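Local coordinates for protein hydrazine synthase subunit alpha (Candidatus Kuenenia stuttgartiensis, PDB 5C2V) that condenses hydroxylamine, formed in the gamma subunit, with ammonia to yield hydrazine, as the heme c-bearing alpha subunit of the hydrazine synthase complex, at residues Y582-Y596 and T628-R642. Residues are numbered along the deposited sequence; the frame is centred on the assembly and turned at random.
Sequences YDDRSHYDSPFAFRY and TTSQPVEGLTLDKQR
F592 fills the tight centre where two irregular segments, 582-596 and 628-642, the latter in the cytochrome c-like region, run side by side; 582-596 starts in a type I beta turn, D583 to S586, and ends in a classic beta bulge, R595 and Y596 facing K609, as strand 596-599 begins. Its phenyl group, suited to a buried place, sets CE1 4.4 Å from V633 CG2 and CE2 equally near L636 CD1, while S520 of strand 517-522 touches it too. Next to it, polar side chains fit because each donates to a backbone carbonyl of 582-596: Q631, bent at chi2 (-64°), brings NE2 2.8 Å from D589 O, and T629 OG1 donates to Y588 O. H587 N bonds T628 O at 2.8 Å, with an N-H...O angle of 157°, and the T628 hydroxyl lies over one face of the imidazole. On the solvent side stand S630 and P632; a water donates to D583 OD2 and, weakly, to S630 OG, and D583 also salt-bridges R220 of the gamma subunit.

Toward R642 and exposed K640 the bonding weakens: R642 NH2 lies 3.5 Å from R595 O. E634, extended with CG anti to its N (chi1 -180°), reaches along 582-596, but OE1 makes only a weak bond to R595 N; G611 and H610 also hold this carboxylate. R642, paired with E759, lays CB over one face of the R595 guanidinium, and its own guanidinium takes Y596 CE1 over a face, with NE 3.3 Å from that carbon.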
# COMPACT_ATOMS: atom_id res chain seq x y z
N TYR D 582 38.21 10.07 23.99
CA TYR D 582 39.67 10.01 23.98
C TYR D 582 40.37 10.33 25.32
O TYR D 582 41.59 10.31 25.39
CB TYR D 582 40.24 10.92 22.88
CG TYR D 582 39.62 12.29 22.73
CD1 TYR D 582 38.45 12.47 21.99
CD2 TYR D 582 40.22 13.41 23.27
CE1 TYR D 582 37.89 13.72 21.84
CE2 TYR D 582 39.67 14.67 23.12
CZ TYR D 582 38.50 14.82 22.40
OH TYR D 582 37.94 16.07 22.25
N ASP D 583 39.60 10.63 26.37
CA ASP D 583 40.20 11.09 27.62
C ASP D 583 39.87 10.19 28.81
O ASP D 583 38.71 9.84 29.03
CB ASP D 583 39.76 12.52 27.92
CG ASP D 583 40.73 13.26 28.82
OD1 ASP D 583 41.55 12.60 29.50
OD2 ASP D 583 40.68 14.51 28.85
N ASP D 584 40.88 9.83 29.60
CA ASP D 584 40.69 8.89 30.71
C ASP D 584 39.98 9.51 31.91
O ASP D 584 39.43 8.80 32.75
CB ASP D 584 42.04 8.30 31.15
CG ASP D 584 42.96 9.34 31.76
OD1 ASP D 584 42.83 10.53 31.42
OD2 ASP D 584 43.81 8.95 32.59
N ARG D 585 40.00 10.84 31.99
CA ARG D 585 39.33 11.54 33.09
C ARG D 585 37.89 11.89 32.73
O ARG D 585 37.21 12.58 33.49
CB ARG D 585 40.12 12.79 33.48
CG ARG D 585 40.55 13.67 32.32
CD ARG D 585 41.42 14.83 32.81
NE ARG D 585 42.00 15.59 31.71
CZ ARG D 585 42.70 16.72 31.86
NH1 ARG D 585 42.89 17.21 33.08
NH2 ARG D 585 43.19 17.34 30.81
N SER D 586 37.43 11.43 31.58
CA SER D 586 36.07 11.73 31.12
C SER D 586 35.22 10.48 30.88
O SER D 586 35.74 9.40 30.60
CB SER D 586 36.12 12.55 29.83
OG SER D 586 36.80 13.78 30.04
N HIS D 587 33.90 10.64 31.02
CA HIS D 587 32.96 9.60 30.62
C HIS D 587 32.84 9.56 29.10
O HIS D 587 32.95 8.51 28.48
CB HIS D 587 31.58 9.85 31.24
CG HIS D 587 31.52 9.59 32.72
ND1 HIS D 587 30.88 10.44 33.59
CD2 HIS D 587 32.02 8.58 33.47
CE1 HIS D 587 30.99 9.96 34.82
NE2 HIS D 587 31.67 8.83 34.77
N TYR D 588 32.61 10.74 28.51
CA TYR D 588 32.55 10.89 27.06
C TYR D 588 33.14 12.22 26.63
O TYR D 588 32.88 13.26 27.23
CB TYR D 588 31.11 10.79 26.55
CG TYR D 588 30.53 9.40 26.58
CD1 TYR D 588 31.02 8.40 25.75
CD2 TYR D 588 29.47 9.09 27.43
CE1 TYR D 588 30.48 7.12 25.77
CE2 TYR D 588 28.93 7.82 27.45
CZ TYR D 588 29.44 6.84 26.63
OH TYR D 588 28.90 5.58 26.65
N ASP D 589 33.96 12.18 25.58
CA ASP D 589 34.55 13.40 25.02
C ASP D 589 33.80 13.92 23.79
O ASP D 589 34.23 14.88 23.16
CB ASP D 589 36.02 13.16 24.68
CG ASP D 589 36.85 12.82 25.89
OD1 ASP D 589 37.09 13.73 26.72
OD2 ASP D 589 37.25 11.65 26.03
N SER D 590 32.69 13.27 23.44
CA SER D 590 31.90 13.69 22.28
C SER D 590 31.14 14.98 22.57
O SER D 590 30.65 15.18 23.69
CB SER D 590 30.93 12.58 21.86
OG SER D 590 30.08 12.21 22.93
N PRO D 591 31.03 15.86 21.57
CA PRO D 591 30.33 17.14 21.71
C PRO D 591 28.83 16.99 21.93
O PRO D 591 28.21 16.07 21.40
CB PRO D 591 30.60 17.85 20.38
CG PRO D 591 31.79 17.15 19.80
CD PRO D 591 31.66 15.73 20.25
N PHE D 592 28.25 17.89 22.73
CA PHE D 592 26.81 17.92 22.94
C PHE D 592 26.10 18.60 21.78
O PHE D 592 26.71 19.39 21.06
CB PHE D 592 26.48 18.63 24.26
CG PHE D 592 26.84 17.84 25.48
CD1 PHE D 592 28.11 17.95 26.04
CD2 PHE D 592 25.93 16.98 26.06
CE1 PHE D 592 28.45 17.22 27.16
CE2 PHE D 592 26.26 16.25 27.19
CZ PHE D 592 27.53 16.37 27.74
N ALA D 593 24.82 18.28 21.59
CA ALA D 593 24.04 18.84 20.50
C ALA D 593 23.98 20.37 20.58
O ALA D 593 23.58 20.93 21.60
CB ALA D 593 22.63 18.26 20.51
N PHE D 594 24.36 21.02 19.49
CA PHE D 594 24.39 22.48 19.43
C PHE D 594 23.00 23.04 19.19
O PHE D 594 22.16 22.40 18.56
CB PHE D 594 25.35 22.95 18.32
CG PHE D 594 26.78 22.54 18.54
CD1 PHE D 594 27.20 21.26 18.21
CD2 PHE D 594 27.70 23.43 19.06
CE1 PHE D 594 28.52 20.88 18.41
CE2 PHE D 594 29.01 23.06 19.25
CZ PHE D 594 29.42 21.78 18.93
N ARG D 595 22.75 24.24 19.70
CA ARG D 595 21.43 24.85 19.62
C ARG D 595 21.14 25.46 18.25
O ARG D 595 20.04 25.29 17.71
CB ARG D 595 21.27 25.92 20.71
CG ARG D 595 20.04 26.79 20.55
CD ARG D 595 19.79 27.64 21.78
NE ARG D 595 18.95 26.96 22.76
CZ ARG D 595 17.75 27.38 23.13
NH1 ARG D 595 17.24 28.49 22.61
NH2 ARG D 595 17.05 26.69 24.02
N TYR D 596 22.11 26.16 17.67
CA TYR D 596 21.88 26.89 16.43
C TYR D 596 22.78 26.46 15.28
O TYR D 596 23.64 25.59 15.43
CB TYR D 596 22.05 28.39 16.67
CG TYR D 596 21.03 28.99 17.61
CD1 TYR D 596 19.68 28.65 17.53
CD2 TYR D 596 21.41 29.90 18.59
CE1 TYR D 596 18.75 29.20 18.39
CE2 TYR D 596 20.49 30.45 19.46
CZ TYR D 596 19.16 30.10 19.35
OH TYR D 596 18.24 30.65 20.21
N THR D 628 34.08 15.77 34.33
CA THR D 628 33.96 14.42 33.78
C THR D 628 33.71 14.40 32.27
O THR D 628 33.48 13.34 31.69
CB THR D 628 32.83 13.63 34.47
OG1 THR D 628 32.86 12.26 34.04
CG2 THR D 628 31.48 14.23 34.15
N THR D 629 33.72 15.57 31.64
CA THR D 629 33.74 15.64 30.18
C THR D 629 34.55 16.84 29.69
O THR D 629 34.65 17.85 30.37
CB THR D 629 32.31 15.70 29.58
OG1 THR D 629 32.38 15.51 28.16
CG2 THR D 629 31.66 17.04 29.88
N SER D 630 35.14 16.70 28.50
CA SER D 630 35.98 17.74 27.94
C SER D 630 35.17 18.86 27.29
O SER D 630 35.58 20.02 27.29
CB SER D 630 36.94 17.14 26.90
OG SER D 630 37.51 15.94 27.37
N GLN D 631 34.01 18.51 26.75
CA GLN D 631 33.21 19.44 25.96
C GLN D 631 32.24 20.24 26.81
O GLN D 631 31.80 19.77 27.86
CB GLN D 631 32.44 18.68 24.88
CG GLN D 631 33.27 17.63 24.16
CD GLN D 631 34.43 18.22 23.37
OE1 GLN D 631 34.46 19.41 23.08
NE2 GLN D 631 35.39 17.37 23.02
N PRO D 632 31.91 21.47 26.37
CA PRO D 632 30.90 22.30 27.02
C PRO D 632 29.56 21.58 27.14
O PRO D 632 29.19 20.83 26.23
CB PRO D 632 30.79 23.51 26.09
CG PRO D 632 32.10 23.58 25.41
CD PRO D 632 32.54 22.16 25.23
N VAL D 633 28.85 21.80 28.23
CA VAL D 633 27.59 21.10 28.48
C VAL D 633 26.42 21.91 27.95
O VAL D 633 26.10 22.97 28.47
CB VAL D 633 27.39 20.85 29.98
CG1 VAL D 633 26.09 20.10 30.22
CG2 VAL D 633 28.56 20.07 30.55
N GLU D 634 25.76 21.39 26.91
CA GLU D 634 24.69 22.14 26.26
C GLU D 634 23.44 21.29 26.02
O GLU D 634 23.53 20.13 25.63
CB GLU D 634 25.18 22.71 24.93
CG GLU D 634 24.13 23.51 24.17
CD GLU D 634 24.71 24.31 23.01
OE1 GLU D 634 24.07 25.29 22.59
OE2 GLU D 634 25.80 23.94 22.53
N GLY D 635 22.28 21.89 26.27
CA GLY D 635 21.01 21.28 25.93
C GLY D 635 20.50 20.26 26.93
O GLY D 635 19.72 19.38 26.58
N LEU D 636 20.94 20.37 28.18
CA LEU D 636 20.45 19.46 29.22
C LEU D 636 19.33 20.06 30.07
O LEU D 636 18.78 19.38 30.94
CB LEU D 636 21.61 19.03 30.13
CG LEU D 636 22.69 18.19 29.45
CD1 LEU D 636 23.58 17.51 30.49
CD2 LEU D 636 22.07 17.16 28.52
N THR D 637 18.98 21.32 29.82
CA THR D 637 17.91 21.95 30.58
C THR D 637 16.58 21.84 29.84
O THR D 637 16.40 22.47 28.79
CB THR D 637 18.22 23.42 30.88
OG1 THR D 637 19.57 23.55 31.33
CG2 THR D 637 17.28 23.96 31.95
N LEU D 638 15.66 21.04 30.38
CA LEU D 638 14.37 20.80 29.74
C LEU D 638 13.54 22.07 29.67
O LEU D 638 12.74 22.25 28.75
CB LEU D 638 13.60 19.71 30.49
CG LEU D 638 14.19 18.30 30.43
CD1 LEU D 638 13.33 17.33 31.23
CD2 LEU D 638 14.32 17.83 28.99
N ASP D 639 13.72 22.94 30.66
CA ASP D 639 13.03 24.22 30.72
C ASP D 639 13.33 25.06 29.49
O ASP D 639 12.45 25.70 28.92
CB ASP D 639 13.43 24.97 32.00
CG ASP D 639 12.45 26.06 32.38
OD1 ASP D 639 11.87 26.70 31.47
OD2 ASP D 639 12.26 26.29 33.59
N LYS D 640 14.60 25.05 29.08
CA LYS D 640 15.09 25.95 28.04
C LYS D 640 15.16 25.34 26.64
O LYS D 640 15.62 25.99 25.70
CB LYS D 640 16.46 26.47 28.45
CG LYS D 640 16.51 26.89 29.91
CD LYS D 640 17.89 27.34 30.35
CE LYS D 640 18.21 28.73 29.83
NZ LYS D 640 19.48 29.24 30.41
N GLN D 641 14.72 24.09 26.48
CA GLN D 641 14.78 23.42 25.18
C GLN D 641 13.92 24.14 24.14
O GLN D 641 12.74 24.41 24.37
CB GLN D 641 14.33 21.96 25.31
CG GLN D 641 14.70 21.10 24.10
CD GLN D 641 14.24 19.66 24.24
OE1 GLN D 641 13.08 19.40 24.56
NE2 GLN D 641 15.15 18.72 24.01
N ARG D 642 14.52 24.44 22.99
CA ARG D 642 13.89 25.28 21.98
C ARG D 642 13.02 24.50 20.99
O ARG D 642 13.37 23.40 20.57
CB ARG D 642 14.96 26.06 21.22
CG ARG D 642 14.41 27.10 20.25
CD ARG D 642 15.52 27.85 19.54
NE ARG D 642 16.30 26.99 18.65
CZ ARG D 642 16.08 26.87 17.35
NH1 ARG D 642 15.10 27.56 16.77
NH2 ARG D 642 16.83 26.06 16.62
O HOH W 1 40.71 16.82 27.32
O HOH W 2 27.20 21.58 21.98